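Local coordinates for xyloglucan-specific endo-beta-1,4-glucanase GH12 (Aspergillus niveus, PDB 4NPR), which probably hydrolyses internal beta-1,4-glucosidic linkages of xyloglucan, retaining the beta configuration and releasing xyloglucan oligosaccharides, at residues 113-118 with 227-232; 54-59 with 74-79; 48-53 with 80-85; 120-125 with 140-145. All blocks are in the same frame, centred on the assembly; numbering follows the deposited sequence.

Contact 1 of 4, residues 113-118 with 227-232; sequences SGSNIV and SGSNAV
S227 and V118 form an antiparallel hydrogen-bonded pair: the amide of V118 meets S227 O at 2.8 Å, while the return bond, from S227 N to V118 O, is longer at 3.2 Å. The hydroxyl stays on the sheet face of the V118 side chain. S227 OG sits between its own backbone N and carbonyl carbon (chi1 66°), 3.6 Å from V118 CG2, the methyl that stands beside the V118 backbone N. S113 makes the same kind of pair with V232. Its amide bonds to V232 O at 2.9 Å, and S113 OG rests 3.7 Å from V232 CB. The carbonyl of S113 has a double load, accepting V232 N and also a CA-H...O contact from A231 CA at 3.1 Å.

In the middle, S115 and S229 exchange two backbone bonds, S115 N reaching S229 O at 3.0 Å almost in line with the carbonyl. Their hydroxyls add only a weak bond, OG to OG 3.3 Å. A beta bulge separates this pair from each outer one. G114 and G228 take up positive phi at the breaks, and N116 and N230 turn the chain through left-handed conformations, giving the two SGSN sequences matching corners. Both chains thereby pass from one sheet of the jelly roll to the other: strand 105-113 pairs with 231-240 in the six-stranded sheet, 117-128 with 215-226 in the nine-stranded one. Strand 67-77 continues the six-stranded sheet beyond 227-232, through backbone bonds of W74 to A231 and W76 to G228 and a bond from N230 N to S75 OG.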
loop_
_atom_site.group_PDB
_atom_site.type_symbol
_atom_site.label_atom_id
_atom_site.label_comp_id
_atom_site.label_asym_id
_atom_site.label_seq_id
_atom_site.Cartn_x
_atom_site.Cartn_y
_atom_site.Cartn_z
ATOM N N SER A 113 16.391 -3.913 2.492
ATOM C CA SER A 113 17.543 -4.792 2.571
ATOM C C SER A 113 17.181 -6.082 3.298
ATOM O O SER A 113 16.178 -6.143 3.999
ATOM C CB SER A 113 18.738 -4.077 3.237
ATOM O OG SER A 113 18.422 -3.612 4.545
ATOM N N GLY A 114 18.005 -7.104 3.110
ATOM C CA GLY A 114 17.921 -8.356 3.892
ATOM C C GLY A 114 17.953 -9.571 2.992
ATOM O O GLY A 114 18.136 -9.418 1.817
ATOM N N SER A 115 17.731 -10.771 3.533
ATOM C CA SER A 115 17.960 -11.998 2.735
ATOM C C SER A 115 16.695 -12.770 2.337
ATOM O O SER A 115 15.742 -12.896 3.144
ATOM C CB SER A 115 19.009 -12.910 3.405
ATOM O OG SER A 115 18.721 -13.070 4.772
ATOM N N ASN A 116 16.709 -13.262 1.086
ATOM C CA ASN A 116 15.580 -13.979 0.474
ATOM C C ASN A 116 14.226 -13.299 0.618
ATOM O O ASN A 116 13.261 -13.901 1.075
ATOM C CB ASN A 116 15.503 -15.421 1.009
ATOM C CG ASN A 116 16.862 -16.108 1.006
ATOM O OD1 ASN A 116 17.569 -16.144 -0.011
ATOM N ND2 ASN A 116 17.253 -16.648 2.165
ATOM N N ILE A 117 14.142 -12.052 0.204
ATOM C CA ILE A 117 12.913 -11.253 0.406
ATOM C C ILE A 117 11.781 -11.550 -0.586
ATOM O O ILE A 117 12.008 -11.573 -1.790
ATOM C CB ILE A 117 13.224 -9.745 0.391
ATOM C CG1 ILE A 117 13.933 -9.346 1.695
ATOM C CG2 ILE A 117 11.951 -8.927 0.343
ATOM C CD1 ILE A 117 14.713 -8.041 1.628
ATOM N N VAL A 118 10.574 -11.783 -0.060
ATOM C CA VAL A 118 9.358 -11.907 -0.859
ATOM C C VAL A 118 8.357 -10.972 -0.170
ATOM O O VAL A 118 8.003 -11.173 0.965
ATOM C CB VAL A 118 8.817 -13.366 -0.876
ATOM C CG1 VAL A 118 7.604 -13.515 -1.807
ATOM C CG2 VAL A 118 9.912 -14.349 -1.249
ATOM N N SER A 227 7.787 -13.649 3.036
ATOM C CA SER A 227 8.867 -14.306 3.758
ATOM C C SER A 227 10.225 -13.673 3.486
ATOM O O SER A 227 10.395 -12.899 2.546
ATOM C CB SER A 227 8.951 -15.749 3.361
ATOM O OG SER A 227 9.326 -15.802 2.013
ATOM N N GLY A 228 11.177 -14.039 4.343
ATOM C CA GLY A 228 12.529 -13.497 4.368
ATOM C C GLY A 228 13.076 -13.380 5.790
ATOM O O GLY A 228 12.376 -13.653 6.763
ATOM N N SER A 229 14.346 -12.998 5.909
ATOM C CA SER A 229 14.997 -12.757 7.234
ATOM C C SER A 229 15.810 -11.487 7.192
ATOM O O SER A 229 16.358 -11.149 6.136
ATOM C CB SER A 229 15.894 -13.935 7.678
ATOM O OG SER A 229 16.441 -14.604 6.580
ATOM N N ASN A 230 15.873 -10.816 8.347
ATOM C CA ASN A 230 16.581 -9.541 8.536
ATOM C C ASN A 230 16.235 -8.496 7.507
ATOM O O ASN A 230 17.123 -7.798 6.999
ATOM C CB ASN A 230 18.087 -9.753 8.575
ATOM C CG ASN A 230 18.479 -10.722 9.663
ATOM O OD1 ASN A 230 18.249 -10.464 10.852
ATOM N ND2 ASN A 230 19.004 -11.865 9.276
ATOM N N ALA A 231 14.942 -8.407 7.186
ATOM C CA ALA A 231 14.489 -7.409 6.259
ATOM C C ALA A 231 14.368 -6.126 7.005
ATOM O O ALA A 231 14.063 -6.095 8.202
ATOM C CB ALA A 231 13.164 -7.786 5.641
ATOM N N VAL A 232 14.659 -5.062 6.277
ATOM C CA VAL A 232 14.548 -3.712 6.775
ATOM C C VAL A 232 13.983 -2.945 5.612
ATOM O O VAL A 232 14.559 -2.938 4.528
ATOM C CB VAL A 232 15.903 -3.113 7.202
ATOM C CG1 VAL A 232 15.686 -1.745 7.858
ATOM C CG2 VAL A 232 16.646 -4.040 8.160
#

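Contact 2 of 4, residues 54-59 with 74-79; sequences GSQCTT and WSWSGG
Q56 OE1 is gripped twice, by the indole N-H of W76 from the facing strand and by the hydroxyl of S85; with NE2 bonded to T72 OG1 as well, both ends of the buried amide are engaged and its rotation is fixed. The W76 NE1 to Q56 OE1 bond is 3.0 Å long with an angle of 158° at the hydrogen, and the oxygen lies in the plane of the indole; relative to the amide, the donor is tilted out of the carbonyl plane. With CG anti to the backbone N (chi1 168°) and the chain extended beyond it, Q56 carries its amide past W74 to the N-H edge of the W76 indole.

Along the way Q56 runs side by side with W74, CB to CB 3.6 Å, with amide and ring planes 36° apart, while the W74 ring leads away and bonds through NE1 to Y112 OH. The six-membered part of the W76 indole reaches back over the partner strand: S55 CA lies over one face, 3.8 Å from W76 CH2, and W76 CE3 comes to 3.7 Å from G54 CA, on the side of the glycine where a CB would lie.

S55 and S75 form the hydrogen-bonded antiparallel pair, S55 N to S75 O 2.8 Å and S75 N to S55 O 3.1 Å. Strands 53-64 and 67-77 thus close a hairpin of the six-stranded sheet. Strand 25-27 flanks strand 53-64, and C28, just beyond its end, forms a disulfide with C57; strand 231-240 flanks strand 67-77, and P225 of strand 215-226 packs on Q56, W74 and W76.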
loop_
_atom_site.group_PDB
_atom_site.type_symbol
_atom_site.label_atom_id
_atom_site.label_comp_id
_atom_site.label_asym_id
_atom_site.label_seq_id
_atom_site.Cartn_x
_atom_site.Cartn_y
_atom_site.Cartn_z
ATOM N N GLY A 54 8.559 -16.109 12.986
ATOM C CA GLY A 54 8.919 -14.725 12.632
ATOM C C GLY A 54 8.362 -13.642 13.548
ATOM O O GLY A 54 7.592 -13.906 14.463
ATOM N N SER A 55 8.748 -12.400 13.296
ATOM C CA SER A 55 8.137 -11.282 13.986
ATOM C C SER A 55 8.441 -10.020 13.204
ATOM O O SER A 55 9.086 -10.086 12.157
ATOM C CB SER A 55 8.598 -11.188 15.448
ATOM O OG SER A 55 10.012 -11.008 15.600
ATOM N N GLN A 56 7.959 -8.884 13.684
ATOM C CA GLN A 56 8.129 -7.639 12.971
ATOM C C GLN A 56 7.865 -6.467 13.878
ATOM O O GLN A 56 6.864 -6.478 14.563
ATOM C CB GLN A 56 7.144 -7.577 11.799
ATOM C CG GLN A 56 6.994 -6.226 11.105
ATOM C CD GLN A 56 6.257 -6.382 9.806
ATOM O OE1 GLN A 56 5.827 -7.498 9.457
ATOM N NE2 GLN A 56 6.100 -5.271 9.059
ATOM N N CYS A 57 8.763 -5.470 13.809
ATOM C CA CYS A 57 8.693 -4.199 14.551
ATOM C C CYS A 57 8.762 -3.013 13.613
ATOM O O CYS A 57 9.543 -2.976 12.658
ATOM C CB CYS A 57 9.855 -4.067 15.542
ATOM S SG CYS A 57 9.963 -5.459 16.696
ATOM N N THR A 58 7.947 -2.020 13.911
ATOM C CA THR A 58 7.817 -0.836 13.084
ATOM C C THR A 58 8.318 0.363 13.875
ATOM O O THR A 58 8.108 0.457 15.082
ATOM C CB THR A 58 6.343 -0.701 12.654
ATOM O OG1 THR A 58 6.076 -1.685 11.670
ATOM C CG2 THR A 58 6.026 0.637 12.050
ATOM N N THR A 59 8.990 1.300 13.213
ATOM C CA THR A 59 9.533 2.479 13.933
ATOM C C THR A 59 9.200 3.781 13.255
ATOM O O THR A 59 9.506 3.996 12.116
ATOM C CB THR A 59 11.074 2.394 14.072
ATOM O OG1 THR A 59 11.434 1.193 14.778
ATOM C CG2 THR A 59 11.667 3.651 14.809
ATOM N N TRP A 74 11.732 -7.059 9.946
ATOM C CA TRP A 74 10.985 -8.283 10.043
ATOM C C TRP A 74 11.723 -9.504 9.573
ATOM O O TRP A 74 12.642 -9.419 8.779
ATOM C CB TRP A 74 9.627 -8.171 9.282
ATOM C CG TRP A 74 9.685 -7.844 7.784
ATOM C CD1 TRP A 74 9.561 -6.604 7.210
ATOM C CD2 TRP A 74 9.849 -8.767 6.692
ATOM N NE1 TRP A 74 9.653 -6.691 5.841
ATOM C CE2 TRP A 74 9.838 -8.005 5.493
ATOM C CE3 TRP A 74 9.986 -10.143 6.609
ATOM C CZ2 TRP A 74 9.947 -8.583 4.237
ATOM C CZ3 TRP A 74 10.118 -10.729 5.335
ATOM C CH2 TRP A 74 10.100 -9.941 4.171
ATOM N N SER A 75 11.305 -10.649 10.105
ATOM C CA SER A 75 11.606 -11.928 9.524
ATOM C C SER A 75 10.336 -12.742 9.624
ATOM O O SER A 75 9.675 -12.713 10.659
ATOM C CB SER A 75 12.683 -12.649 10.319
ATOM O OG SER A 75 13.875 -11.888 10.366
ATOM N N TRP A 76 10.021 -13.468 8.547
ATOM C CA TRP A 76 8.849 -14.347 8.453
ATOM C C TRP A 76 9.196 -15.592 7.660
ATOM O O TRP A 76 9.982 -15.552 6.694
ATOM C CB TRP A 76 7.694 -13.644 7.738
ATOM C CG TRP A 76 7.112 -12.494 8.447
ATOM C CD1 TRP A 76 7.131 -11.222 8.052
ATOM C CD2 TRP A 76 6.407 -12.530 9.678
ATOM N NE1 TRP A 76 6.493 -10.425 8.962
ATOM C CE2 TRP A 76 6.024 -11.215 9.974
ATOM C CE3 TRP A 76 6.063 -13.545 10.556
ATOM C CZ2 TRP A 76 5.313 -10.877 11.120
ATOM C CZ3 TRP A 76 5.344 -13.215 11.720
ATOM C CH2 TRP A 76 4.982 -11.886 11.987
ATOM N N SER A 77 8.611 -16.708 8.057
ATOM C CA SER A 77 8.705 -17.880 7.208
ATOM C C SER A 77 7.466 -18.726 7.333
ATOM O O SER A 77 6.633 -18.474 8.228
ATOM C CB SER A 77 9.957 -18.670 7.454
ATOM O OG SER A 77 9.899 -19.247 8.719
ATOM N N GLY A 78 7.319 -19.653 6.375
ATOM C CA GLY A 78 6.080 -20.441 6.143
ATOM C C GLY A 78 4.929 -19.693 5.488
ATOM O O GLY A 78 5.048 -18.522 5.072
ATOM N N GLY A 79 3.775 -20.346 5.449
ATOM C CA GLY A 79 2.609 -19.831 4.742
ATOM C C GLY A 79 2.930 -19.237 3.391
ATOM O O GLY A 79 2.662 -18.070 3.151
#

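Contact 3 of 4, residues 48-53 with 80-85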
loop_
_atom_site.group_PDB
_atom_site.type_symbol
_atom_site.label_atom_id
_atom_site.label_comp_id
_atom_site.label_asym_id
_atom_site.label_seq_id
_atom_site.Cartn_x
_atom_site.Cartn_y
_atom_site.Cartn_z
ATOM N N GLN A 48 0.013 -12.786 10.802
ATOM C CA GLN A 48 0.920 -13.574 11.678
ATOM C C GLN A 48 0.616 -15.031 11.718
ATOM O O GLN A 48 1.528 -15.834 11.769
ATOM C CB GLN A 48 0.713 -13.236 13.152
ATOM C CG GLN A 48 1.335 -11.980 13.678
ATOM C CD GLN A 48 1.528 -12.022 15.175
ATOM O OE1 GLN A 48 0.631 -12.410 15.919
ATOM N NE2 GLN A 48 2.727 -11.601 15.630
ATOM N N ALA A 49 -0.668 -15.368 11.857
ATOM C CA ALA A 49 -1.038 -16.730 12.174
ATOM C C ALA A 49 -0.749 -17.665 11.008
ATOM O O ALA A 49 -0.664 -18.854 11.201
ATOM C CB ALA A 49 -2.496 -16.817 12.596
ATOM N N GLN A 50 -0.556 -17.131 9.807
ATOM C CA GLN A 50 -0.214 -17.973 8.647
ATOM C C GLN A 50 1.277 -18.248 8.520
ATOM O O GLN A 50 1.716 -18.832 7.533
ATOM C CB GLN A 50 -0.763 -17.362 7.345
ATOM C CG GLN A 50 -2.242 -17.637 7.139
ATOM C CD GLN A 50 -3.112 -16.777 8.047
ATOM O OE1 GLN A 50 -2.994 -15.542 8.078
ATOM N NE2 GLN A 50 -3.979 -17.424 8.799
ATOM N N ALA A 51 2.046 -17.830 9.519
ATOM C CA ALA A 51 3.491 -18.036 9.524
ATOM C C ALA A 51 3.788 -19.117 10.530
ATOM O O ALA A 51 3.121 -19.209 11.585
ATOM C CB ALA A 51 4.247 -16.751 9.900
ATOM N N THR A 52 4.812 -19.903 10.202
ATOM C CA THR A 52 5.357 -20.916 11.079
ATOM C C THR A 52 6.286 -20.247 12.084
ATOM O O THR A 52 6.539 -20.793 13.119
ATOM C CB THR A 52 6.173 -21.959 10.283
ATOM O OG1 THR A 52 7.228 -21.302 9.567
ATOM C CG2 THR A 52 5.316 -22.644 9.279
ATOM N N SER A 53 6.733 -19.029 11.798
ATOM C CA SER A 53 7.923 -18.457 12.426
ATOM C C SER A 53 8.022 -16.926 12.100
ATOM O O SER A 53 7.567 -16.489 11.072
ATOM C CB SER A 53 9.092 -19.330 11.864
ATOM O OG SER A 53 10.373 -18.755 11.837
ATOM N N GLN A 80 3.499 -20.056 2.508
ATOM C CA GLN A 80 3.786 -19.654 1.123
ATOM C C GLN A 80 2.547 -18.974 0.555
ATOM O O GLN A 80 1.403 -19.442 0.741
ATOM C CB GLN A 80 4.239 -20.855 0.225
ATOM C CG GLN A 80 3.200 -21.435 -0.759
ATOM C CD GLN A 80 3.034 -20.603 -2.041
ATOM O OE1 GLN A 80 3.997 -20.060 -2.571
ATOM N NE2 GLN A 80 1.820 -20.513 -2.542
ATOM N N GLY A 81 2.793 -17.848 -0.107
ATOM C CA GLY A 81 1.744 -17.073 -0.723
ATOM C C GLY A 81 0.801 -16.325 0.194
ATOM O O GLY A 81 -0.133 -15.744 -0.311
ATOM N N GLN A 82 0.995 -16.332 1.522
ATOM C CA GLN A 82 0.089 -15.550 2.388
ATOM C C GLN A 82 0.846 -14.336 2.906
ATOM O O GLN A 82 2.007 -14.436 3.341
ATOM C CB GLN A 82 -0.438 -16.335 3.605
ATOM C CG GLN A 82 -0.893 -17.790 3.416
ATOM C CD GLN A 82 -1.824 -17.967 2.229
ATOM O OE1 GLN A 82 -2.911 -17.328 2.122
ATOM N NE2 GLN A 82 -1.391 -18.825 1.295
ATOM N N VAL A 83 0.190 -13.200 2.884
ATOM C CA VAL A 83 0.744 -11.987 3.432
ATOM C C VAL A 83 0.711 -12.124 4.956
ATOM O O VAL A 83 -0.306 -12.535 5.534
ATOM C CB VAL A 83 -0.096 -10.765 3.041
ATOM C CG1 VAL A 83 0.411 -9.538 3.713
ATOM C CG2 VAL A 83 -0.127 -10.562 1.523
ATOM N N LYS A 84 1.812 -11.776 5.603
ATOM C CA LYS A 84 1.869 -11.799 7.014
ATOM C C LYS A 84 1.462 -10.485 7.648
ATOM O O LYS A 84 1.132 -10.454 8.831
ATOM C CB LYS A 84 3.296 -12.142 7.474
ATOM C CG LYS A 84 3.919 -13.379 6.817
ATOM C CD LYS A 84 2.925 -14.525 6.824
ATOM C CE LYS A 84 3.640 -15.792 6.467
ATOM N NZ LYS A 84 3.708 -15.914 4.993
ATOM N N SER A 85 1.513 -9.389 6.907
ATOM C CA SER A 85 1.290 -8.086 7.519
ATOM C C SER A 85 1.192 -6.962 6.491
ATOM O O SER A 85 1.386 -7.140 5.284
ATOM C CB SER A 85 2.443 -7.776 8.486
ATOM O OG SER A 85 3.704 -7.672 7.780
HETATM O O HOH W 1 -2.254 -14.601 5.340
#
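K84 and A51 meet through carbon. K84 CB lies over a face of the W76 indole and CG, anti to the carbonyl carbon (chi1 -50°), stays against the same ring; a bend at the next torsion then turns the chain toward the 48-53 loop. There CD lies 4.0 Å from A51 CB and CE closes to 3.6 Å from the same methyl, while Q50 O stands 3.8 Å from CE. A second bend, at chi4, swings NZ back over its own loop, where it bonds to Q82 O at 2.8 Å. The carbonyls of G78, G79 and F226 also accept from NZ, consistent with a charged ammonium held by backbone carbonyls.

Nearer the surface, Q50 and Q82 cross at about a right angle. They meet through their CB and CG methylenes, CB to CB 3.9 Å; the amide planes are 85° apart. Q82 NE2 folds back to Q80 O (2.9 Å), whereas a water donates both to Q50 OE1 (3.0 Å) and to V83 O, bridging the loops.

Both segments are connections between the two sheets: 48-53 leads from strand 39-42 into 53-64, and 80-85 from strand 67-77 into 87-97. W76 of strand 67-77 packs against both, and backbone bonds join K84 to P225 at the end of strand 215-226.

Contact 4 of 4, residues 120-125 with 140-145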
loop_
_atom_site.group_PDB
_atom_site.type_symbol
_atom_site.label_atom_id
_atom_site.label_comp_id
_atom_site.label_asym_id
_atom_site.label_seq_id
_atom_site.Cartn_x
_atom_site.Cartn_y
_atom_site.Cartn_z
ATOM N N ASP A 120 5.853 -7.079 -1.168
ATOM C CA ASP A 120 5.541 -5.943 -2.031
ATOM C C ASP A 120 5.651 -4.623 -1.280
ATOM O O ASP A 120 5.685 -4.608 -0.043
ATOM C CB ASP A 120 4.162 -6.077 -2.730
ATOM C CG ASP A 120 2.979 -5.938 -1.785
ATOM O OD1 ASP A 120 2.802 -4.900 -1.108
ATOM O OD2 ASP A 120 2.176 -6.875 -1.750
ATOM N N VAL A 121 5.784 -3.543 -2.065
ATOM C CA VAL A 121 5.744 -2.171 -1.597
ATOM C C VAL A 121 4.643 -1.492 -2.391
ATOM O O VAL A 121 4.686 -1.459 -3.599
ATOM C CB VAL A 121 7.080 -1.425 -1.817
ATOM C CG1 VAL A 121 7.046 -0.055 -1.134
ATOM C CG2 VAL A 121 8.255 -2.246 -1.295
ATOM N N ALA A 122 3.668 -0.913 -1.698
ATOM C CA ALA A 122 2.392 -0.641 -2.291
ATOM C C ALA A 122 1.671 0.467 -1.546
ATOM O O ALA A 122 1.772 0.567 -0.304
ATOM C CB ALA A 122 1.552 -1.906 -2.262
ATOM N N TYR A 123 1.014 1.323 -2.343
ATOM C CA TYR A 123 -0.147 2.065 -1.928
ATOM C C TYR A 123 -1.320 1.104 -1.931
ATOM O O TYR A 123 -1.408 0.221 -2.793
ATOM C CB TYR A 123 -0.526 3.213 -2.865
ATOM C CG TYR A 123 0.483 4.294 -3.016
ATOM C CD1 TYR A 123 1.543 4.166 -3.924
ATOM C CD2 TYR A 123 0.390 5.445 -2.285
ATOM C CE1 TYR A 123 2.490 5.169 -4.072
ATOM C CE2 TYR A 123 1.309 6.470 -2.436
ATOM C CZ TYR A 123 2.374 6.328 -3.314
ATOM O OH TYR A 123 3.296 7.371 -3.471
ATOM N N ASP A 124 -2.208 1.322 -0.950
ATOM C CA ASP A 124 -3.492 0.685 -0.817
ATOM C C ASP A 124 -4.583 1.743 -0.576
ATOM O O ASP A 124 -4.630 2.360 0.475
ATOM C CB ASP A 124 -3.421 -0.265 0.355
ATOM C CG ASP A 124 -4.232 -1.505 0.140
ATOM O OD1 ASP A 124 -4.811 -1.658 -0.959
ATOM O OD2 ASP A 124 -4.278 -2.340 1.063
ATOM N N MET A 125 -5.437 1.966 -1.567
ATOM C CA MET A 125 -6.494 2.952 -1.501
ATOM C C MET A 125 -7.862 2.296 -1.665
ATOM O O MET A 125 -8.071 1.471 -2.548
ATOM C CB MET A 125 -6.310 3.967 -2.597
ATOM C CG MET A 125 -4.982 4.682 -2.538
ATOM S SD MET A 125 -4.874 5.783 -3.956
ATOM C CE MET A 125 -4.231 4.638 -5.170
ATOM N N MET A 140 -4.523 -0.937 -5.570
ATOM C CA MET A 140 -3.168 -1.014 -5.098
ATOM C C MET A 140 -2.246 -0.524 -6.197
ATOM O O MET A 140 -2.487 -0.734 -7.383
ATOM C CB MET A 140 -2.774 -2.437 -4.720
ATOM C CG MET A 140 -3.770 -3.199 -3.873
ATOM S SD MET A 140 -2.955 -4.542 -2.939
ATOM C CE MET A 140 -1.947 -3.735 -1.691
ATOM N N VAL A 141 -1.158 0.097 -5.775
ATOM C CA VAL A 141 -0.141 0.519 -6.693
ATOM C C VAL A 141 1.161 0.035 -6.141
ATOM O O VAL A 141 1.634 0.525 -5.118
ATOM C CB VAL A 141 -0.139 2.042 -6.889
ATOM C CG1 VAL A 141 0.955 2.408 -7.861
ATOM C CG2 VAL A 141 -1.510 2.501 -7.406
ATOM N N TRP A 142 1.701 -0.968 -6.817
ATOM C CA TRP A 142 2.922 -1.628 -6.398
ATOM C C TRP A 142 4.120 -0.935 -7.055
ATOM O O TRP A 142 4.316 -0.983 -8.270
ATOM C CB TRP A 142 2.898 -3.095 -6.799
ATOM C CG TRP A 142 1.920 -3.971 -6.073
ATOM C CD1 TRP A 142 0.679 -3.624 -5.572
ATOM C CD2 TRP A 142 2.076 -5.348 -5.799
ATOM N NE1 TRP A 142 0.083 -4.702 -4.973
ATOM C CE2 TRP A 142 0.919 -5.779 -5.107
ATOM C CE3 TRP A 142 3.084 -6.265 -6.052
ATOM C CZ2 TRP A 142 0.766 -7.097 -4.660
ATOM C CZ3 TRP A 142 2.934 -7.589 -5.597
ATOM C CH2 TRP A 142 1.796 -7.988 -4.923
ATOM N N LEU A 143 4.954 -0.307 -6.238
ATOM C CA LEU A 143 6.239 0.171 -6.751
ATOM C C LEU A 143 7.287 -0.920 -6.732
ATOM O O LEU A 143 8.345 -0.814 -7.399
ATOM C CB LEU A 143 6.687 1.386 -5.951
ATOM C CG LEU A 143 5.663 2.500 -5.992
ATOM C CD1 LEU A 143 6.260 3.649 -5.251
ATOM C CD2 LEU A 143 5.230 2.929 -7.399
ATOM N N GLY A 144 6.983 -1.972 -5.974
ATOM C CA GLY A 144 7.964 -3.023 -5.676
ATOM C C GLY A 144 7.292 -4.367 -5.626
ATOM O O GLY A 144 6.313 -4.531 -4.914
ATOM N N ALA A 145 7.814 -5.312 -6.422
ATOM C CA ALA A 145 7.429 -6.729 -6.375
ATOM C C ALA A 145 8.677 -7.603 -6.213
ATOM O O ALA A 145 9.262 -8.078 -7.180
ATOM C CB ALA A 145 6.670 -7.115 -7.624
#
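D120 and W142 form the tight part of this contact. D120 CB sits over the face of the six-membered ring, 3.5 Å from its centroid and 14° off the normal, in a CH-pi contact. Because chi1 (70°) tucks CG between the backbone N and the carbonyl carbon, the carboxylate also stays above the ring, with OD2 3.2 Å from W142 CZ2. At the backbone, a classic beta bulge sets L143 and G144 both opposite V121: L143 N bonds to V121 O at 2.9 Å, and G144 N adds a weak bond to the same oxygen.

The other face is looser across the strands. Y123 CD1 stands 4.0 Å from V141 CB, and M125 CE 4.1 Å from V141 CG2; W108 and M197 pack in from outside. The A145 end is partly exposed.

On the face shared by D120, W142, M140 and D124, W142 NE1 points to M140 SD in a weak bond, and D124 OD1 rests 3.5 Å from M140 CG. Two separate pairs of acids, D120 with E224 and D124 with E138, lie on this face beside W142 and M140, consistent with the substrate cleft that this sheet lines in family 12 glucanases.

Contacts 1, 2 and 3 form one cluster at an end of the jelly roll. Centres of contacts 1 and 2, and of 2 and 3, are about 9 Å apart; contact 2 touches contact 1 through the W76 backbone to G228, and contact 3 through Q56 OE1 to S85 OG and G78 O to K84 NZ. Contact 4, buried, lies 17 to 18 Å from all three. In sequence, contact 2 is nested within contact 3; contact 1 follows and encloses contact 4, reached along strand 117-128. In contact 1 two paired corners cross between the sheets, in contact 3 two connecting loops between the sheets pack together, and contacts 2 and 4 each lie within one sheet.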